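Local structure of large adhesion protein (Lap) involved in biofilm formation (Marinobacter hydrocarbonoclasticus, 6XI3) at residues Gly28-Ser33 / Gly81-Thr86; Thr137-Asn142 / Phe217-Gly222; Ala311-Ala316 / Gly397-Ala402; Ala364-Thr367 / Ser373-Leu376. The protein is a bacterial adhesin involved in biofilm formation, whose calcium-binding tandem beta-sandwich repeats probably hold its adhesive parts away from the cell surface. One frame throughout, in Å; residues are numbered along the deposited sequence.

Contact 1 of 4, residues Gly28-Ser33 / Gly81-Thr86; sequences GALTVS and GSYSLT. With EDO (1,2-ethanediol), chain K.
The hydroxyl of Y83 donates a hydrogen bond to the backbone carbonyl of T31, with OH 2.7 Å from O. The donor is tilted 30° from the carbonyl plane, while T31 O itself lies at the edge of the tyrosine ring, near the ring plane. One polar bond therefore fixes the far end of a long side chain. At Y83, CG sits between the backbone N and the carbonyl carbon (chi1 66°), which carries the ring from one segment across to the other; the axes of 29-33 and 82-86 come no closer than 8.9 Å. Two aliphatic side chains flank the hydroxyl end. L30 meets it through a single branch, CD1, which is 3.6 Å from Y83 CE1, with the two side chains at about a right angle. V32 comes in at a slant: its CB is 3.2 Å from Y83 OH, and its CG2 stands 4.3 Å from Y83 CZ. A 1,2-ethanediol molecule lies near V32 O, but its placement is doubtful. The segments 29-33 and 82-86 run in the same sense, at 27° to each other, and lie on the two outer strands of a three-stranded antiparallel sheet, with strand 43-51 between them. Y83 thus spans the inner side of that middle strand, and its ring and its neighbours L30 and V32 also touch A102 of strand 96-105 in the facing sheet of the sandwich.

Contact 2 of 4, residues Thr137-Asn142 / Phe217-Gly222; sequences TAQTVN and FDATAG. With CA (calcium ion), chain D.
Q139 reaches F217 and A219 with successive atoms of its side chain. CB starts at the edge of the F217 ring, near its plane, 4.1 Å from CZ. CG, set anti to the carbonyl carbon (chi1 -52°), moves on to the methyl of A219, 3.7 Å from its CB. The chain stays extended beyond CG (chi2 -165°), so CD also passes that methyl, 3.8 Å from A219 CB. At the amide, OE1 lies 4.1 Å from F217 CZ, and the amide plane is turned 64° from the ring. NE2 makes a weak, 3.4 Å hydrogen bond to a water, and the same water is 2.9 Å from T220 OG1, linking the two segments by a polar route beside the methyl contact. One face of the F217 ring has the backbone N of A219 above it, offset toward the rim. Behind this packing, Q139 and T140 are set opposite the single residue D135, a G1 beta bulge, in the turn between two strands of an Ig-like beta-sandwich, while 217-222 is the linker leading out of the same domain toward the next. That linker carries calcium ligands: D218 OD1 is 2.4 Å from the ion and the backbone T220 O is 2.2 Å from it. A water adds a further ligand, and D192, D246 and N302 complete the site. D218 N is hydrogen-bonded to N136 OD1 from the bulge-bearing turn, A219 N to D192 OD1, and F217 O accepts from N302 ND2 of the next sandwich.

Contact 3 of 4, residues Ala311-Ala316 / Gly397-Ala402; sequences AGSLDA and GRNGNA. With CA (calcium ion), chain B.
D315 and N399 meet at an angle, the carboxylate of one turned 39° from the amide plane of the other, with one oxygen of each bound to the same calcium ion: D315 OD1 and N399 OD1 each lie 2.2 Å from it. These oxygens are 2.9 Å apart and share no hydrogen bond. The other end of the amide has a different partner: N399 ND2 donates to the backbone L314 O at 2.9 Å, with an N-H...acceptor angle of 179° and the acceptor lying in the amide plane. Metal and carbonyl together thus fix the flip of the amide. N399 is presented by a type I turn from G397 to G400, and its CG, anti to the carbonyl carbon (chi1 -69°), swings the amide across to L314 O and the ion. A water 2.4 Å from the ion adds a ligand, and OD2 of D289, the backbone O of T317 and OD2 of D343 complete the site; R398 also forms a salt bridge to D343. Because N399 lies beyond strand 387-396 and D315 just after strand 305-314, the site joins successive sandwiches. Two oxygens this close, with no proton between them, would probably repel without the shared cation, so this junction probably depends on bound calcium, consistent with a role for the ion in keeping the repeats extended.

Contact 4 of 4, residues Ala364-Thr367 / Ser373-Leu376; sequences AITT and SYSL
T366 and L376 form the dense part of this contact. The methyl of T366 does most of the touching: CG2 is 3.6 Å from L376 CD1 and also 3.9 Å from Y374 CD2, approaching that ring obliquely. The other branch of the leucine is used too, CD2 lying 3.7 Å from A364 CB. T366 has its OG1 anti to the backbone N (chi1 -165°), which brings the methyl against L376 and Y374 and leaves the hydroxyl on the wet side. At this end waters rather than side chains fill the gap. One bridges the two segments: it lies 2.8 Å from T366 OG1 and 2.8 Å from T367 O, to which it can donate, and accepts from S375 N at 3.0 Å. A second water can donate to T367 O, with a weaker link to S373 O. The segment axes come within 6.6 Å at 141°, wider than a paired antiparallel sheet would have. Strand 361-367 pairs with 349-356, as an outer strand of a four-stranded sheet, and strand 374-380 with 334-342, as an outer strand of a three-stranded one; the contact closes one edge of the sandwich, while the Y374 ring runs inward to L321, V323 and V350, its hydroxyl hydrogen-bonded to T322 O.

Contact 1 comes first along the chain, closing a 47-residue loop within the N-terminal sandwich and tying the two outer strands of one sheet. Contact 2 follows in series, about 66 Å away between centres; it closes a 74-residue loop, joining an early turn of the second sandwich to the linker that leaves it. Contact 3 bridges 80 residues, from the end of the third sandwich to a turn in the fourth. Contact 4 is nested inside that loop: its five-residue connection brings together the edges of both sheets of the fourth sandwich. No loops cross. Contacts 1 and 4, with centres about 127 Å apart, lie on opposite sides of the chain's centre.

Contact 1 of 4, residues Gly28-Ser33 / Gly81-Thr86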
loop_
_atom_site.group_PDB
_atom_site.type_symbol
_atom_site.label_atom_id
_atom_site.label_comp_id
_atom_site.label_asym_id
_atom_site.label_seq_id
_atom_site.Cartn_x
_atom_site.Cartn_y
_atom_site.Cartn_z
ATOM N N GLY A 28 -39.020 59.683 -30.295
ATOM C CA GLY A 28 -37.858 58.975 -30.865
ATOM C C GLY A 28 -37.737 57.574 -30.296
ATOM O O GLY A 28 -37.932 57.425 -29.087
ATOM N N ALA A 29 -37.428 56.560 -31.105
ATOM C CA ALA A 29 -37.253 55.173 -30.583
ATOM C C ALA A 29 -36.136 54.467 -31.356
ATOM O O ALA A 29 -35.891 54.802 -32.529
ATOM C CB ALA A 29 -38.564 54.412 -30.631
ATOM N N LEU A 30 -35.416 53.579 -30.684
ATOM C CA LEU A 30 -34.375 52.742 -31.311
ATOM C C LEU A 30 -34.544 51.323 -30.786
ATOM O O LEU A 30 -34.738 51.165 -29.562
ATOM C CB LEU A 30 -32.996 53.327 -30.981
ATOM C CG LEU A 30 -31.767 52.482 -31.298
ATOM C CD1 LEU A 30 -31.619 52.294 -32.789
ATOM C CD2 LEU A 30 -30.535 53.171 -30.738
ATOM N N THR A 31 -34.447 50.336 -31.673
ATOM C CA THR A 31 -34.310 48.902 -31.282
ATOM C C THR A 31 -33.039 48.346 -31.900
ATOM O O THR A 31 -32.655 48.776 -33.026
ATOM C CB THR A 31 -35.496 48.024 -31.717
ATOM O OG1 THR A 31 -35.448 47.938 -33.142
ATOM C CG2 THR A 31 -36.848 48.554 -31.272
ATOM N N VAL A 32 -32.489 47.320 -31.256
ATOM C CA VAL A 32 -31.394 46.522 -31.850
ATOM C C VAL A 32 -31.698 45.049 -31.558
ATOM O O VAL A 32 -32.239 44.772 -30.495
ATOM C CB VAL A 32 -30.040 46.992 -31.303
ATOM C CG1 VAL A 32 -29.876 46.653 -29.819
ATOM C CG2 VAL A 32 -28.889 46.463 -32.131
ATOM N N SER A 33 -31.397 44.144 -32.487
ATOM C CA SER A 33 -31.487 42.684 -32.249
ATOM C C SER A 33 -30.179 42.077 -32.692
ATOM O O SER A 33 -29.617 42.576 -33.659
ATOM C CB SER A 33 -32.668 42.018 -32.922
ATOM O OG SER A 33 -32.642 42.277 -34.298
ATOM N N GLY A 81 -35.985 53.713 -41.886
ATOM C CA GLY A 81 -35.663 53.810 -40.462
ATOM C C GLY A 81 -34.919 52.577 -39.983
ATOM O O GLY A 81 -34.534 52.558 -38.802
ATOM N N SER A 82 -34.682 51.588 -40.856
ATOM C CA SER A 82 -34.048 50.313 -40.428
ATOM C C SER A 82 -32.543 50.420 -40.636
ATOM O O SER A 82 -32.067 51.322 -41.370
ATOM C CB SER A 82 -34.638 49.110 -41.139
ATOM O OG SER A 82 -34.284 49.157 -42.499
ATOM N N TYR A 83 -31.801 49.514 -40.015
ATOM C CA TYR A 83 -30.335 49.446 -40.161
ATOM C C TYR A 83 -29.950 47.989 -39.960
ATOM O O TYR A 83 -30.724 47.267 -39.351
ATOM C CB TYR A 83 -29.621 50.387 -39.185
ATOM C CG TYR A 83 -29.757 50.054 -37.728
ATOM C CD1 TYR A 83 -30.856 50.452 -37.011
ATOM C CD2 TYR A 83 -28.747 49.393 -37.062
ATOM C CE1 TYR A 83 -30.970 50.165 -35.673
ATOM C CE2 TYR A 83 -28.856 49.071 -35.728
ATOM C CZ TYR A 83 -29.976 49.447 -35.035
ATOM O OH TYR A 83 -30.106 49.166 -33.712
ATOM N N SER A 84 -28.825 47.579 -40.515
ATOM C CA SER A 84 -28.269 46.236 -40.223
ATOM C C SER A 84 -26.769 46.190 -40.490
ATOM O O SER A 84 -26.246 47.055 -41.156
ATOM C CB SER A 84 -28.981 45.192 -41.033
ATOM O OG SER A 84 -28.612 45.400 -42.371
ATOM N N LEU A 85 -26.097 45.232 -39.862
ATOM C CA LEU A 85 -24.673 44.911 -40.107
ATOM C C LEU A 85 -24.593 43.377 -40.204
ATOM O O LEU A 85 -25.251 42.725 -39.401
ATOM C CB LEU A 85 -23.792 45.448 -38.975
ATOM C CG LEU A 85 -23.647 46.969 -38.886
ATOM C CD1 LEU A 85 -22.700 47.380 -37.765
ATOM C CD2 LEU A 85 -23.150 47.560 -40.200
ATOM N N THR A 86 -23.874 42.858 -41.193
ATOM C CA THR A 86 -23.671 41.399 -41.450
ATOM C C THR A 86 -22.178 41.096 -41.325
ATOM O O THR A 86 -21.389 41.901 -41.820
ATOM C CB THR A 86 -24.190 41.032 -42.852
ATOM O OG1 THR A 86 -25.592 41.300 -42.886
ATOM C CG2 THR A 86 -23.954 39.576 -43.222
HETATM C C1 EDO K . -33.444 43.255 -27.650
HETATM O O1 EDO K . -33.386 42.209 -28.620
HETATM C C2 EDO K . -33.306 44.649 -28.226
HETATM O O2 EDO K . -34.497 45.179 -28.828
#

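Contact 2 of 4, residues Thr137-Asn142 / Phe217-Gly222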
loop_
_atom_site.group_PDB
_atom_site.type_symbol
_atom_site.label_atom_id
_atom_site.label_comp_id
_atom_site.label_asym_id
_atom_site.label_seq_id
_atom_site.Cartn_x
_atom_site.Cartn_y
_atom_site.Cartn_z
ATOM N N THR A 137 11.514 11.810 -1.456
ATOM C CA THR A 137 12.384 12.291 -0.341
ATOM C C THR A 137 11.734 13.446 0.430
ATOM O O THR A 137 11.764 13.384 1.654
ATOM C CB THR A 137 13.770 12.710 -0.836
ATOM O OG1 THR A 137 14.240 11.672 -1.695
ATOM C CG2 THR A 137 14.738 12.934 0.302
ATOM N N ALA A 138 11.175 14.462 -0.227
ATOM C CA ALA A 138 10.534 15.609 0.463
ATOM C C ALA A 138 9.034 15.354 0.723
ATOM O O ALA A 138 8.450 16.114 1.499
ATOM C CB ALA A 138 10.738 16.878 -0.344
ATOM N N GLN A 139 8.429 14.332 0.100
ATOM C CA GLN A 139 6.964 14.026 0.170
ATOM C C GLN A 139 6.209 15.230 -0.390
ATOM O O GLN A 139 5.360 15.808 0.311
ATOM C CB GLN A 139 6.538 13.652 1.596
ATOM C CG GLN A 139 7.409 12.544 2.178
ATOM C CD GLN A 139 6.873 11.845 3.412
ATOM O OE1 GLN A 139 5.682 11.653 3.598
ATOM N NE2 GLN A 139 7.786 11.340 4.206
ATOM N N THR A 140 6.576 15.629 -1.596
ATOM C CA THR A 140 5.936 16.762 -2.314
ATOM C C THR A 140 5.661 16.368 -3.758
ATOM O O THR A 140 6.215 15.378 -4.236
ATOM C CB THR A 140 6.794 18.030 -2.271
ATOM O OG1 THR A 140 8.018 17.748 -2.952
ATOM C CG2 THR A 140 7.094 18.517 -0.871
ATOM N N VAL A 141 4.769 17.102 -4.410
ATOM C CA VAL A 141 4.463 16.875 -5.836
ATOM C C VAL A 141 4.498 18.236 -6.536
ATOM O O VAL A 141 4.056 19.245 -5.922
ATOM C CB VAL A 141 3.132 16.127 -6.013
ATOM C CG1 VAL A 141 1.991 16.827 -5.311
ATOM C CG2 VAL A 141 2.806 15.948 -7.484
ATOM N N ASN A 142 5.125 18.258 -7.710
ATOM C CA ASN A 142 5.031 19.369 -8.691
ATOM C C ASN A 142 4.026 18.953 -9.763
ATOM O O ASN A 142 4.164 17.820 -10.300
ATOM C CB ASN A 142 6.400 19.698 -9.299
ATOM C CG ASN A 142 7.418 20.137 -8.269
ATOM O OD1 ASN A 142 7.079 20.390 -7.105
ATOM N ND2 ASN A 142 8.674 20.230 -8.684
ATOM N N PHE A 217 3.863 6.751 -5.357
ATOM C CA PHE A 217 4.408 7.370 -4.132
ATOM C C PHE A 217 5.075 6.248 -3.341
ATOM O O PHE A 217 4.444 5.197 -3.057
ATOM C CB PHE A 217 3.276 8.068 -3.392
ATOM C CG PHE A 217 3.689 8.978 -2.267
ATOM C CD1 PHE A 217 4.839 9.748 -2.354
ATOM C CD2 PHE A 217 2.922 9.050 -1.112
ATOM C CE1 PHE A 217 5.203 10.573 -1.301
ATOM C CE2 PHE A 217 3.274 9.902 -0.071
ATOM C CZ PHE A 217 4.417 10.669 -0.176
ATOM N N ASP A 218 6.340 6.453 -3.016
ATOM C CA ASP A 218 7.137 5.493 -2.228
ATOM C C ASP A 218 8.049 6.323 -1.344
ATOM O O ASP A 218 9.262 6.329 -1.595
ATOM C CB ASP A 218 7.869 4.492 -3.120
ATOM C CG ASP A 218 8.484 3.344 -2.308
ATOM O OD1 ASP A 218 8.398 3.380 -1.062
ATOM O OD2 ASP A 218 9.050 2.435 -2.923
ATOM N N ALA A 219 7.478 6.967 -0.328
ATOM C CA ALA A 219 8.211 7.800 0.657
ATOM C C ALA A 219 8.632 6.964 1.886
ATOM O O ALA A 219 9.577 7.376 2.603
ATOM C CB ALA A 219 7.379 8.990 1.029
ATOM N N THR A 220 7.985 5.829 2.135
ATOM C CA THR A 220 8.218 5.013 3.366
ATOM C C THR A 220 8.724 3.633 2.938
ATOM O O THR A 220 8.082 2.966 2.090
ATOM C CB THR A 220 6.976 5.007 4.268
ATOM O OG1 THR A 220 6.503 6.351 4.425
ATOM C CG2 THR A 220 7.232 4.441 5.652
ATOM N N ALA A 221 9.877 3.262 3.476
ATOM C CA ALA A 221 10.486 1.934 3.361
ATOM C C ALA A 221 9.607 0.935 4.135
ATOM O O ALA A 221 9.400 1.145 5.309
ATOM C CB ALA A 221 11.897 1.984 3.928
ATOM N N GLY A 222 9.143 -0.115 3.472
ATOM C CA GLY A 222 8.346 -1.197 4.063
ATOM C C GLY A 222 9.220 -2.007 4.996
ATOM O O GLY A 222 10.391 -2.132 4.709
HETATM CA CA CA D . 6.814 2.356 0.415
HETATM O O HOH W 1 7.851 8.463 5.963
HETATM O O HOH W 2 8.059 0.341 0.344
#

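Contact 3 of 4, residues Ala311-Ala316 / Gly397-Ala402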
loop_
_atom_site.group_PDB
_atom_site.type_symbol
_atom_site.label_atom_id
_atom_site.label_comp_id
_atom_site.label_asym_id
_atom_site.label_seq_id
_atom_site.Cartn_x
_atom_site.Cartn_y
_atom_site.Cartn_z
ATOM N N ALA A 311 13.695 -16.591 17.019
ATOM C CA ALA A 311 14.059 -17.901 17.607
ATOM C C ALA A 311 13.103 -18.145 18.763
ATOM O O ALA A 311 12.720 -17.180 19.439
ATOM C CB ALA A 311 15.510 -17.923 18.055
ATOM N N GLY A 312 12.695 -19.391 18.951
ATOM C CA GLY A 312 11.956 -19.829 20.147
ATOM C C GLY A 312 12.430 -21.219 20.559
ATOM O O GLY A 312 13.327 -21.765 19.894
ATOM N N SER A 313 11.838 -21.782 21.598
ATOM C CA SER A 313 12.263 -23.083 22.156
ATOM C C SER A 313 11.039 -23.805 22.704
ATOM O O SER A 313 10.166 -23.138 23.291
ATOM C CB SER A 313 13.337 -22.882 23.189
ATOM O OG SER A 313 13.844 -24.126 23.597
ATOM N N LEU A 314 10.936 -25.096 22.393
ATOM C CA LEU A 314 9.781 -25.938 22.764
ATOM C C LEU A 314 10.343 -27.067 23.616
ATOM O O LEU A 314 11.397 -27.641 23.236
ATOM C CB LEU A 314 9.095 -26.446 21.493
ATOM C CG LEU A 314 7.881 -27.355 21.677
ATOM C CD1 LEU A 314 6.816 -26.692 22.526
ATOM C CD2 LEU A 314 7.304 -27.781 20.323
ATOM N N ASP A 315 9.721 -27.290 24.772
ATOM C CA ASP A 315 10.122 -28.382 25.694
ATOM C C ASP A 315 8.855 -28.983 26.286
ATOM O O ASP A 315 8.646 -28.798 27.505
ATOM C CB ASP A 315 11.127 -27.866 26.729
ATOM C CG ASP A 315 11.802 -28.967 27.531
ATOM O OD1 ASP A 315 11.536 -30.144 27.242
ATOM O OD2 ASP A 315 12.630 -28.628 28.413
ATOM N N ALA A 316 8.016 -29.608 25.451
ATOM C CA ALA A 316 6.718 -30.205 25.894
ATOM C C ALA A 316 6.939 -31.574 26.573
ATOM O O ALA A 316 6.089 -32.000 27.327
ATOM C CB ALA A 316 5.775 -30.302 24.728
ATOM N N GLY A 397 19.073 -35.686 24.470
ATOM C CA GLY A 397 17.657 -35.333 24.297
ATOM C C GLY A 397 17.507 -34.203 23.285
ATOM O O GLY A 397 18.510 -33.549 22.935
ATOM N N ARG A 398 16.295 -33.993 22.821
ATOM C CA ARG A 398 15.985 -32.935 21.825
ATOM C C ARG A 398 16.257 -31.523 22.345
ATOM O O ARG A 398 16.383 -30.611 21.484
ATOM C CB ARG A 398 14.517 -33.034 21.427
ATOM C CG ARG A 398 14.213 -34.242 20.575
ATOM C CD ARG A 398 13.032 -33.986 19.670
ATOM N NE ARG A 398 12.672 -35.132 18.847
ATOM C CZ ARG A 398 11.980 -36.178 19.283
ATOM N NH1 ARG A 398 11.599 -36.253 20.550
ATOM N NH2 ARG A 398 11.655 -37.140 18.446
ATOM N N ASN A 399 16.278 -31.288 23.660
ATOM C CA ASN A 399 16.590 -29.931 24.187
ATOM C C ASN A 399 18.081 -29.854 24.516
ATOM O O ASN A 399 18.463 -28.935 25.238
ATOM C CB ASN A 399 15.688 -29.536 25.346
ATOM C CG ASN A 399 14.272 -29.317 24.874
ATOM O OD1 ASN A 399 13.437 -30.203 25.024
ATOM N ND2 ASN A 399 14.013 -28.171 24.269
ATOM N N GLY A 400 18.877 -30.815 24.044
ATOM C CA GLY A 400 20.356 -30.781 24.163
ATOM C C GLY A 400 20.918 -31.307 25.484
ATOM O O GLY A 400 22.129 -31.152 25.695
ATOM N N ASN A 401 20.127 -31.930 26.351
ATOM C CA ASN A 401 20.617 -32.457 27.654
ATOM C C ASN A 401 21.298 -33.819 27.447
ATOM O O ASN A 401 20.865 -34.581 26.560
ATOM C CB ASN A 401 19.479 -32.465 28.678
ATOM C CG ASN A 401 19.121 -31.044 29.057
ATOM O OD1 ASN A 401 19.934 -30.356 29.667
ATOM N ND2 ASN A 401 17.991 -30.550 28.574
ATOM N N ALA A 402 22.376 -34.073 28.188
ATOM C CA ALA A 402 22.946 -35.428 28.401
ATOM C C ALA A 402 22.037 -36.183 29.374
ATOM O O ALA A 402 21.992 -35.839 30.555
ATOM C CB ALA A 402 24.362 -35.348 28.921
HETATM CA CA CA B . 12.188 -31.849 25.925
HETATM O O HOH W 3 13.904 -32.337 27.514
#

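Contact 4 of 4, residues Ala364-Thr367 / Ser373-Leu376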
loop_
_atom_site.group_PDB
_atom_site.type_symbol
_atom_site.label_atom_id
_atom_site.label_comp_id
_atom_site.label_asym_id
_atom_site.label_seq_id
_atom_site.Cartn_x
_atom_site.Cartn_y
_atom_site.Cartn_z
ATOM N N ALA A 364 30.345 -49.463 24.556
ATOM C CA ALA A 364 29.450 -49.949 23.494
ATOM C C ALA A 364 28.537 -48.789 23.080
ATOM O O ALA A 364 28.447 -47.780 23.821
ATOM C CB ALA A 364 28.675 -51.150 24.002
ATOM N N ILE A 365 27.877 -48.956 21.941
ATOM C CA ILE A 365 26.986 -47.947 21.314
ATOM C C ILE A 365 25.862 -48.704 20.613
ATOM O O ILE A 365 26.127 -49.718 19.918
ATOM C CB ILE A 365 27.736 -47.018 20.328
ATOM C CG1 ILE A 365 29.070 -46.493 20.875
ATOM C CG2 ILE A 365 26.845 -45.871 19.939
ATOM C CD1 ILE A 365 29.811 -45.530 19.918
ATOM N N THR A 366 24.636 -48.251 20.809
ATOM C CA THR A 366 23.481 -48.827 20.096
ATOM C C THR A 366 22.568 -47.671 19.713
ATOM O O THR A 366 22.945 -46.500 19.934
ATOM C CB THR A 366 22.796 -49.931 20.912
ATOM O OG1 THR A 366 21.924 -50.686 20.054
ATOM C CG2 THR A 366 22.074 -49.351 22.107
ATOM N N THR A 367 21.447 -48.020 19.115
ATOM C CA THR A 367 20.499 -47.080 18.495
ATOM C C THR A 367 19.156 -47.081 19.245
ATOM O O THR A 367 18.620 -48.152 19.539
ATOM C CB THR A 367 20.362 -47.408 17.011
ATOM O OG1 THR A 367 21.667 -47.183 16.458
ATOM C CG2 THR A 367 19.338 -46.548 16.305
ATOM N N SER A 373 12.988 -47.163 23.046
ATOM C CA SER A 373 13.716 -48.265 23.729
ATOM C C SER A 373 15.020 -48.583 22.990
ATOM O O SER A 373 15.222 -48.202 21.803
ATOM C CB SER A 373 12.857 -49.506 23.932
ATOM O OG SER A 373 12.508 -50.111 22.691
ATOM N N TYR A 374 15.922 -49.232 23.701
ATOM C CA TYR A 374 17.224 -49.643 23.151
ATOM C C TYR A 374 17.617 -50.917 23.888
ATOM O O TYR A 374 17.108 -51.154 24.980
ATOM C CB TYR A 374 18.297 -48.555 23.283
ATOM C CG TYR A 374 18.723 -48.202 24.680
ATOM C CD1 TYR A 374 18.029 -47.263 25.418
ATOM C CD2 TYR A 374 19.792 -48.840 25.279
ATOM C CE1 TYR A 374 18.382 -46.947 26.716
ATOM C CE2 TYR A 374 20.152 -48.554 26.578
ATOM C CZ TYR A 374 19.436 -47.617 27.300
ATOM O OH TYR A 374 19.809 -47.311 28.553
ATOM N N SER A 375 18.474 -51.716 23.284
ATOM C CA SER A 375 19.043 -52.873 23.998
ATOM C C SER A 375 20.397 -53.239 23.416
ATOM O O SER A 375 20.665 -52.874 22.285
ATOM C CB SER A 375 18.075 -54.023 24.007
ATOM O OG SER A 375 17.806 -54.468 22.714
ATOM N N LEU A 376 21.206 -53.932 24.219
ATOM C CA LEU A 376 22.465 -54.558 23.769
ATOM C C LEU A 376 22.464 -55.969 24.342
ATOM O O LEU A 376 22.174 -56.126 25.529
ATOM C CB LEU A 376 23.690 -53.748 24.232
ATOM C CG LEU A 376 23.687 -52.264 23.848
ATOM C CD1 LEU A 376 23.004 -51.423 24.913
ATOM C CD2 LEU A 376 25.082 -51.747 23.633
HETATM O O HOH W 4 19.147 -50.769 20.507
HETATM O O HOH W 5 16.413 -50.094 19.115
#